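Local coordinates for protein quinone oxidoreductase 1 (Escherichia coli, PDB 1QOR) that catalyses the NADPH-dependent reduction of quinones to 1,4-benzosemiquinones, working as a homodimer of the zinc-containing alcohol dehydrogenase family, at residues 5-16 against 48-59; 29-40 against 94-103. All blocks are in the same frame, centred on the assembly; numbering follows the deposited sequence.

Contact 1. Residues 5-16 against 48-59; sequences IEFHKHGGPEVL and RSGLYPPPSLPS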
# COMPACT_ATOMS: atom_id res chain seq x y z
N ILE A 5 -31.87 19.78 1.89
CA ILE A 5 -32.22 18.49 2.44
C ILE A 5 -31.37 18.36 3.68
O ILE A 5 -30.22 18.82 3.72
CB ILE A 5 -31.85 17.32 1.48
CG1 ILE A 5 -32.72 17.35 0.22
CG2 ILE A 5 -31.99 15.99 2.19
CD1 ILE A 5 -34.21 17.19 0.49
N GLU A 6 -31.94 17.77 4.73
CA GLU A 6 -31.16 17.56 5.93
C GLU A 6 -31.62 16.35 6.68
O GLU A 6 -32.67 15.78 6.37
CB GLU A 6 -31.11 18.81 6.80
CG GLU A 6 -32.40 19.20 7.42
CD GLU A 6 -32.20 20.36 8.39
OE1 GLU A 6 -31.62 21.39 7.96
OE2 GLU A 6 -32.64 20.21 9.56
N PHE A 7 -30.74 15.84 7.53
CA PHE A 7 -31.07 14.67 8.33
C PHE A 7 -30.63 14.97 9.78
O PHE A 7 -29.66 15.69 10.01
CB PHE A 7 -30.48 13.36 7.74
CG PHE A 7 -28.98 13.29 7.72
CD1 PHE A 7 -28.24 13.95 6.73
CD2 PHE A 7 -28.29 12.56 8.70
CE1 PHE A 7 -26.82 13.88 6.72
CE2 PHE A 7 -26.89 12.49 8.71
CZ PHE A 7 -26.16 13.15 7.71
N HIS A 8 -31.45 14.53 10.73
CA HIS A 8 -31.27 14.75 12.16
C HIS A 8 -30.76 13.50 12.87
O HIS A 8 -30.43 13.55 14.06
CB HIS A 8 -32.62 15.18 12.79
CG HIS A 8 -33.11 16.53 12.34
ND1 HIS A 8 -33.67 17.45 13.21
CD2 HIS A 8 -33.11 17.12 11.12
CE1 HIS A 8 -34.01 18.54 12.54
NE2 HIS A 8 -33.68 18.37 11.27
N LYS A 9 -30.70 12.38 12.15
CA LYS A 9 -30.25 11.12 12.72
C LYS A 9 -29.76 10.23 11.60
O LYS A 9 -30.21 10.39 10.46
CB LYS A 9 -31.41 10.40 13.42
CG LYS A 9 -32.63 10.21 12.51
CD LYS A 9 -33.74 9.43 13.16
CE LYS A 9 -33.22 8.07 13.60
NZ LYS A 9 -34.33 7.05 13.81
N HIS A 10 -28.89 9.29 11.91
CA HIS A 10 -28.41 8.37 10.91
C HIS A 10 -29.39 7.26 10.60
O HIS A 10 -30.14 6.82 11.46
CB HIS A 10 -27.07 7.80 11.30
CG HIS A 10 -25.97 8.78 11.10
ND1 HIS A 10 -25.11 9.14 12.11
CD2 HIS A 10 -25.67 9.56 10.04
CE1 HIS A 10 -24.33 10.12 11.69
NE2 HIS A 10 -24.65 10.39 10.43
N GLY A 11 -29.44 6.84 9.34
CA GLY A 11 -30.34 5.77 9.01
C GLY A 11 -30.46 5.55 7.54
O GLY A 11 -29.55 5.89 6.81
N GLY A 12 -31.58 4.97 7.13
CA GLY A 12 -31.83 4.67 5.74
C GLY A 12 -32.28 5.93 5.04
O GLY A 12 -32.44 6.97 5.69
N PRO A 13 -32.55 5.85 3.72
CA PRO A 13 -33.00 6.97 2.89
C PRO A 13 -34.16 7.78 3.50
O PRO A 13 -34.26 9.01 3.34
CB PRO A 13 -33.40 6.28 1.59
CG PRO A 13 -32.43 5.05 1.53
CD PRO A 13 -32.52 4.58 2.95
N GLU A 14 -35.04 7.08 4.21
CA GLU A 14 -36.17 7.71 4.85
C GLU A 14 -35.79 8.81 5.85
O GLU A 14 -36.63 9.64 6.16
CB GLU A 14 -37.05 6.67 5.53
CG GLU A 14 -36.48 6.15 6.83
CD GLU A 14 -35.28 5.18 6.67
OE1 GLU A 14 -35.04 4.67 5.54
OE2 GLU A 14 -34.58 4.92 7.70
N VAL A 15 -34.55 8.91 6.31
CA VAL A 15 -34.23 9.99 7.25
C VAL A 15 -34.01 11.33 6.57
O VAL A 15 -33.80 12.33 7.23
CB VAL A 15 -32.98 9.71 8.12
CG1 VAL A 15 -33.08 8.37 8.78
CG2 VAL A 15 -31.69 9.82 7.29
N LEU A 16 -34.01 11.37 5.25
CA LEU A 16 -33.73 12.65 4.60
C LEU A 16 -34.99 13.51 4.56
O LEU A 16 -36.07 13.01 4.22
CB LEU A 16 -33.19 12.41 3.18
CG LEU A 16 -31.81 11.74 3.03
CD1 LEU A 16 -31.55 11.51 1.57
CD2 LEU A 16 -30.68 12.58 3.67
N ARG A 48 -24.99 9.81 5.35
CA ARG A 48 -26.36 9.65 5.81
C ARG A 48 -26.52 8.43 6.74
O ARG A 48 -27.22 8.50 7.74
CB ARG A 48 -27.27 9.47 4.59
CG ARG A 48 -28.77 9.53 4.85
CD ARG A 48 -29.37 8.16 4.75
NE ARG A 48 -29.20 7.63 3.43
CZ ARG A 48 -28.91 6.37 3.09
NH1 ARG A 48 -28.75 5.40 3.97
NH2 ARG A 48 -28.72 6.11 1.82
N SER A 49 -25.89 7.30 6.40
CA SER A 49 -26.02 6.07 7.17
C SER A 49 -25.16 6.06 8.44
O SER A 49 -25.39 5.25 9.33
CB SER A 49 -25.69 4.83 6.30
OG SER A 49 -24.29 4.73 6.11
N GLY A 50 -24.20 6.98 8.53
CA GLY A 50 -23.36 7.02 9.69
C GLY A 50 -22.00 6.34 9.56
O GLY A 50 -21.24 6.35 10.53
N LEU A 51 -21.66 5.77 8.40
CA LEU A 51 -20.34 5.16 8.22
C LEU A 51 -19.33 6.28 8.34
O LEU A 51 -18.25 6.07 8.87
CB LEU A 51 -20.20 4.46 6.87
CG LEU A 51 -18.90 3.71 6.53
CD1 LEU A 51 -18.71 2.50 7.45
CD2 LEU A 51 -18.98 3.21 5.10
N TYR A 52 -19.64 7.45 7.75
CA TYR A 52 -18.78 8.65 7.84
C TYR A 52 -19.67 9.67 8.58
O TYR A 52 -20.51 10.36 7.97
CB TYR A 52 -18.46 9.25 6.47
CG TYR A 52 -17.48 8.52 5.56
CD1 TYR A 52 -16.97 7.24 5.88
CD2 TYR A 52 -17.11 9.09 4.33
CE1 TYR A 52 -16.11 6.56 4.98
CE2 TYR A 52 -16.27 8.44 3.45
CZ TYR A 52 -15.77 7.18 3.76
OH TYR A 52 -14.95 6.53 2.86
N PRO A 53 -19.49 9.82 9.91
CA PRO A 53 -20.31 10.77 10.69
C PRO A 53 -19.98 12.22 10.34
O PRO A 53 -18.82 12.57 10.12
CB PRO A 53 -19.90 10.42 12.12
CG PRO A 53 -18.44 10.22 11.94
CD PRO A 53 -18.36 9.32 10.71
N PRO A 54 -20.99 13.08 10.21
CA PRO A 54 -20.75 14.48 9.87
C PRO A 54 -20.21 15.26 11.04
O PRO A 54 -20.10 14.72 12.14
CB PRO A 54 -22.13 14.99 9.47
CG PRO A 54 -23.05 14.17 10.27
CD PRO A 54 -22.43 12.78 10.24
N PRO A 55 -19.80 16.52 10.82
CA PRO A 55 -19.27 17.35 11.91
C PRO A 55 -20.31 17.38 13.04
O PRO A 55 -19.96 17.29 14.22
CB PRO A 55 -19.11 18.70 11.23
CG PRO A 55 -18.70 18.31 9.83
CD PRO A 55 -19.68 17.20 9.51
N SER A 56 -21.60 17.44 12.68
CA SER A 56 -22.66 17.42 13.66
C SER A 56 -24.04 17.21 13.02
O SER A 56 -24.22 17.37 11.80
CB SER A 56 -22.66 18.73 14.44
OG SER A 56 -22.90 19.80 13.55
N LEU A 57 -25.02 16.89 13.87
CA LEU A 57 -26.39 16.68 13.46
C LEU A 57 -27.23 17.79 14.11
O LEU A 57 -26.95 18.20 15.22
CB LEU A 57 -26.86 15.29 13.92
CG LEU A 57 -26.17 14.07 13.27
CD1 LEU A 57 -26.59 12.74 13.88
CD2 LEU A 57 -26.50 14.07 11.80
N PRO A 58 -28.26 18.31 13.40
CA PRO A 58 -28.69 17.93 12.05
C PRO A 58 -27.60 18.28 11.05
O PRO A 58 -26.69 19.05 11.37
CB PRO A 58 -29.94 18.79 11.81
CG PRO A 58 -30.45 19.06 13.20
CD PRO A 58 -29.16 19.34 13.94
N SER A 59 -27.72 17.73 9.85
CA SER A 59 -26.71 18.01 8.84
C SER A 59 -27.31 18.03 7.46
O SER A 59 -28.35 17.39 7.21
CB SER A 59 -25.62 16.95 8.90
OG SER A 59 -24.61 17.19 7.94
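F7 and S59 form a single antiparallel bridge, a hydrogen-bonded pair with F7 N to S59 O at 2.9 Å and S59 N returning to F7 O, while further along G11 N reaches R48 O at 3.2 Å. The F7 ring takes R48 CA over one face, and its CE2 meets CD2 of L57 at 3.5 Å. G50 ends helix 42-49 in a Schellman motif, and its CA sits over the centre of the H10 imidazole, a CH-pi contact 3.4 Å from the ring centroid; R48 O and P54 CD lie at the edge of the same ring. H8 offers a face to CG of P58, 3.6 Å from the ring centroid. H8 NE2 donates to the anti lone pair of E6 OE2 (2.7 Å), and outside the two segments R4 pairs in a salt bridge with E6 OE1. R48 bends at chi2 and chi3, which brings R48 NH1 to a lone pair of G11 O, in the carbonyl plane, at 3.0 Å. P13 N lies over one face of the guanidinium. NH2 of R48 forms a salt bridge with E315 of helix 307-315. R48, in the last turn of helix 42-49, thus ties that helix end to the 11-13 turn and to helix 307-315, and the two partners should limit rotation of its guanidinium; T45, an NADP(+)-binding residue, lies in the same helix.

Contact 2. Residues 29-40 against 94-103; sequences NEIQVENKAIGI and AYSSVHNIIA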
# COMPACT_ATOMS: atom_id res chain seq x y z
N ASN A 29 -14.21 34.88 1.94
CA ASN A 29 -13.55 34.01 0.96
C ASN A 29 -14.49 33.00 0.25
O ASN A 29 -14.04 32.05 -0.38
CB ASN A 29 -12.39 33.26 1.65
CG ASN A 29 -12.86 32.34 2.81
OD1 ASN A 29 -13.99 32.46 3.31
ND2 ASN A 29 -11.98 31.44 3.24
N GLU A 30 -15.79 33.24 0.33
CA GLU A 30 -16.80 32.38 -0.26
C GLU A 30 -17.60 33.05 -1.38
O GLU A 30 -17.54 34.26 -1.57
CB GLU A 30 -17.80 31.94 0.81
CG GLU A 30 -17.19 31.22 2.01
CD GLU A 30 -18.24 30.68 3.00
OE1 GLU A 30 -19.33 31.29 3.14
OE2 GLU A 30 -17.97 29.64 3.64
N ILE A 31 -18.37 32.25 -2.11
CA ILE A 31 -19.25 32.75 -3.16
C ILE A 31 -20.56 32.03 -2.83
O ILE A 31 -20.55 31.00 -2.13
CB ILE A 31 -18.80 32.33 -4.59
CG1 ILE A 31 -18.73 30.79 -4.71
CG2 ILE A 31 -17.50 33.00 -4.94
CD1 ILE A 31 -18.35 30.22 -6.08
N GLN A 32 -21.69 32.59 -3.25
CA GLN A 32 -22.98 31.97 -3.03
C GLN A 32 -23.45 31.53 -4.40
O GLN A 32 -23.43 32.33 -5.35
CB GLN A 32 -23.95 32.98 -2.48
CG GLN A 32 -25.36 32.49 -2.46
CD GLN A 32 -26.19 33.34 -1.55
OE1 GLN A 32 -25.96 33.37 -0.32
NE2 GLN A 32 -27.14 34.09 -2.12
N VAL A 33 -23.95 30.30 -4.49
CA VAL A 33 -24.39 29.77 -5.78
C VAL A 33 -25.81 29.29 -5.79
O VAL A 33 -26.26 28.65 -4.85
CB VAL A 33 -23.46 28.59 -6.21
CG1 VAL A 33 -23.97 27.87 -7.45
CG2 VAL A 33 -22.03 29.09 -6.40
N GLU A 34 -26.56 29.69 -6.80
CA GLU A 34 -27.92 29.22 -6.92
C GLU A 34 -27.72 27.95 -7.74
O GLU A 34 -27.31 28.02 -8.92
CB GLU A 34 -28.77 30.18 -7.74
CG GLU A 34 -29.09 31.52 -7.12
CD GLU A 34 -29.79 32.40 -8.15
OE1 GLU A 34 -30.91 32.04 -8.62
OE2 GLU A 34 -29.17 33.42 -8.56
N ASN A 35 -27.98 26.79 -7.12
CA ASN A 35 -27.77 25.51 -7.77
C ASN A 35 -28.81 25.20 -8.84
O ASN A 35 -29.99 25.41 -8.62
CB ASN A 35 -27.69 24.40 -6.72
CG ASN A 35 -26.40 24.49 -5.84
OD1 ASN A 35 -26.39 24.01 -4.71
ND2 ASN A 35 -25.35 25.10 -6.36
N LYS A 36 -28.33 24.74 -10.00
CA LYS A 36 -29.18 24.38 -11.16
C LYS A 36 -29.23 22.87 -11.32
O LYS A 36 -30.24 22.32 -11.78
CB LYS A 36 -28.59 24.96 -12.44
CG LYS A 36 -28.41 26.47 -12.42
CD LYS A 36 -29.77 27.06 -12.31
CE LYS A 36 -29.74 28.54 -12.19
NZ LYS A 36 -31.16 28.99 -12.02
N ALA A 37 -28.12 22.22 -10.98
CA ALA A 37 -28.03 20.76 -11.03
C ALA A 37 -27.14 20.32 -9.85
O ALA A 37 -26.12 20.95 -9.57
CB ALA A 37 -27.45 20.31 -12.39
N ILE A 38 -27.53 19.24 -9.18
CA ILE A 38 -26.83 18.72 -8.00
C ILE A 38 -26.38 17.26 -8.23
O ILE A 38 -27.21 16.40 -8.55
CB ILE A 38 -27.80 18.74 -6.76
CG1 ILE A 38 -28.33 20.17 -6.53
CG2 ILE A 38 -27.12 18.17 -5.47
CD1 ILE A 38 -29.49 20.25 -5.55
N GLY A 39 -25.11 16.97 -8.01
CA GLY A 39 -24.64 15.62 -8.20
C GLY A 39 -24.98 14.72 -7.03
O GLY A 39 -25.15 15.19 -5.90
N ILE A 40 -25.18 13.44 -7.32
CA ILE A 40 -25.44 12.43 -6.30
C ILE A 40 -24.16 11.58 -6.30
O ILE A 40 -23.60 11.24 -7.36
CB ILE A 40 -26.67 11.57 -6.65
CG1 ILE A 40 -27.93 12.46 -6.63
CG2 ILE A 40 -26.78 10.34 -5.68
CD1 ILE A 40 -29.17 11.80 -7.12
N ALA A 94 -24.57 20.68 -0.37
CA ALA A 94 -24.82 20.93 -1.80
C ALA A 94 -26.23 20.48 -2.23
O ALA A 94 -26.71 20.94 -3.28
CB ALA A 94 -23.76 20.29 -2.67
N TYR A 95 -26.87 19.60 -1.45
CA TYR A 95 -28.25 19.18 -1.73
C TYR A 95 -29.12 20.37 -1.28
O TYR A 95 -29.79 20.32 -0.21
CB TYR A 95 -28.67 17.96 -0.89
CG TYR A 95 -28.28 16.59 -1.39
CD1 TYR A 95 -27.14 16.38 -2.18
CD2 TYR A 95 -29.01 15.47 -1.00
CE1 TYR A 95 -26.75 15.10 -2.56
CE2 TYR A 95 -28.62 14.18 -1.35
CZ TYR A 95 -27.49 14.02 -2.13
OH TYR A 95 -27.07 12.75 -2.42
N SER A 96 -29.09 21.46 -2.05
CA SER A 96 -29.82 22.66 -1.71
C SER A 96 -29.92 23.53 -2.94
O SER A 96 -29.11 23.43 -3.88
CB SER A 96 -29.05 23.43 -0.65
OG SER A 96 -27.78 23.81 -1.14
N SER A 97 -30.87 24.46 -2.90
CA SER A 97 -31.06 25.37 -4.02
C SER A 97 -30.06 26.52 -4.00
O SER A 97 -29.77 27.09 -5.04
CB SER A 97 -32.52 25.83 -4.09
OG SER A 97 -32.93 26.51 -2.91
N VAL A 98 -29.47 26.81 -2.85
CA VAL A 98 -28.48 27.89 -2.71
C VAL A 98 -27.46 27.39 -1.70
O VAL A 98 -27.84 26.92 -0.60
CB VAL A 98 -29.11 29.20 -2.09
CG1 VAL A 98 -28.12 30.36 -2.14
CG2 VAL A 98 -30.43 29.54 -2.77
N HIS A 99 -26.17 27.51 -2.01
CA HIS A 99 -25.15 27.03 -1.10
C HIS A 99 -23.96 27.98 -1.12
O HIS A 99 -23.69 28.63 -2.13
CB HIS A 99 -24.74 25.59 -1.51
CG HIS A 99 -23.91 24.85 -0.49
ND1 HIS A 99 -24.17 24.91 0.87
CD2 HIS A 99 -22.84 24.03 -0.63
CE1 HIS A 99 -23.30 24.15 1.52
NE2 HIS A 99 -22.48 23.60 0.63
N ASN A 100 -23.30 28.16 0.02
CA ASN A 100 -22.12 29.03 0.02
C ASN A 100 -20.91 28.09 -0.06
O ASN A 100 -20.91 27.04 0.56
CB ASN A 100 -22.06 29.95 1.26
CG ASN A 100 -23.21 30.93 1.31
OD1 ASN A 100 -23.55 31.56 0.32
ND2 ASN A 100 -23.83 31.05 2.46
N ILE A 101 -19.89 28.47 -0.83
CA ILE A 101 -18.73 27.63 -1.03
C ILE A 101 -17.45 28.44 -1.02
O ILE A 101 -17.42 29.57 -1.53
CB ILE A 101 -18.82 26.89 -2.47
CG1 ILE A 101 -20.10 26.08 -2.60
CG2 ILE A 101 -17.62 25.98 -2.71
CD1 ILE A 101 -21.16 26.81 -3.37
N ILE A 102 -16.38 27.86 -0.47
CA ILE A 102 -15.07 28.51 -0.48
C ILE A 102 -14.74 28.61 -1.97
O ILE A 102 -14.74 27.61 -2.68
CB ILE A 102 -13.97 27.65 0.24
CG1 ILE A 102 -14.00 27.88 1.75
CG2 ILE A 102 -12.58 28.03 -0.23
CD1 ILE A 102 -15.35 27.62 2.40
N ALA A 103 -14.48 29.83 -2.42
CA ALA A 103 -14.19 30.13 -3.80
C ALA A 103 -13.01 29.40 -4.46
O ALA A 103 -12.96 29.30 -5.68
CB ALA A 103 -14.06 31.64 -3.98
O HOH W 1 -31.70 27.22 -7.31
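I31 faces the same side of an antiparallel beta ladder as I101, in the GroES-like domain of the alcohol dehydrogenase family, where strands 30-35 and 98-102 run at 152° with their axes 4.5 Å apart. Paired backbone bonds at I31/I101 and V33/H99 set the register. On the face carrying I31, V33, H99 and I101, the isoleucine tip of I101 crosses V33 at a slant, CD1 to CG2 at 3.9 Å, and CG2 of I31 meets CB of A103 at 3.8 Å. The other face is more polar: the amides of Q32 and N100 lie nearly coplanar, 22° apart, and CG1 of V98 packs on CG of Q32 at 3.5 Å. With chi1 169°, CG of Q32 lies opposite the backbone N, which sets it beside CG1 of V98. N100 ND2 is held outside the pair by A24 O. Past the corner at K36, I38 lays its CG2 against CD1 of the Y95 ring at 3.7 Å, and Y95 OH bonds to NADP(+)-binding D44. Where the strands part, a water donates to both N35 O (2.8 Å) and S97 O (3.0 Å), alongside the direct bond from N35 N to S97 O.

From the N terminus, the chain enters contact 1 at 5-16, passes through 29-40 of contact 2, returns at 48-59 to close the loop of contact 1, and reaches 94-103 to close that of contact 2. The two loops cross rather than nest, with segments alternating and contact centres about 19 Å apart. Strand 37-39 leads straight into helix 42-49, so the corner after strand 30-35 delivers the chain to the helix whose end contact 1 packs. The contacts also touch directly, I5 N lying 3.0 Å from Y95 O, a probable hydrogen bond. Together they join the N-terminal hairpin of 3-6 and 17-20 to the mixed sheet and to helix 42-49.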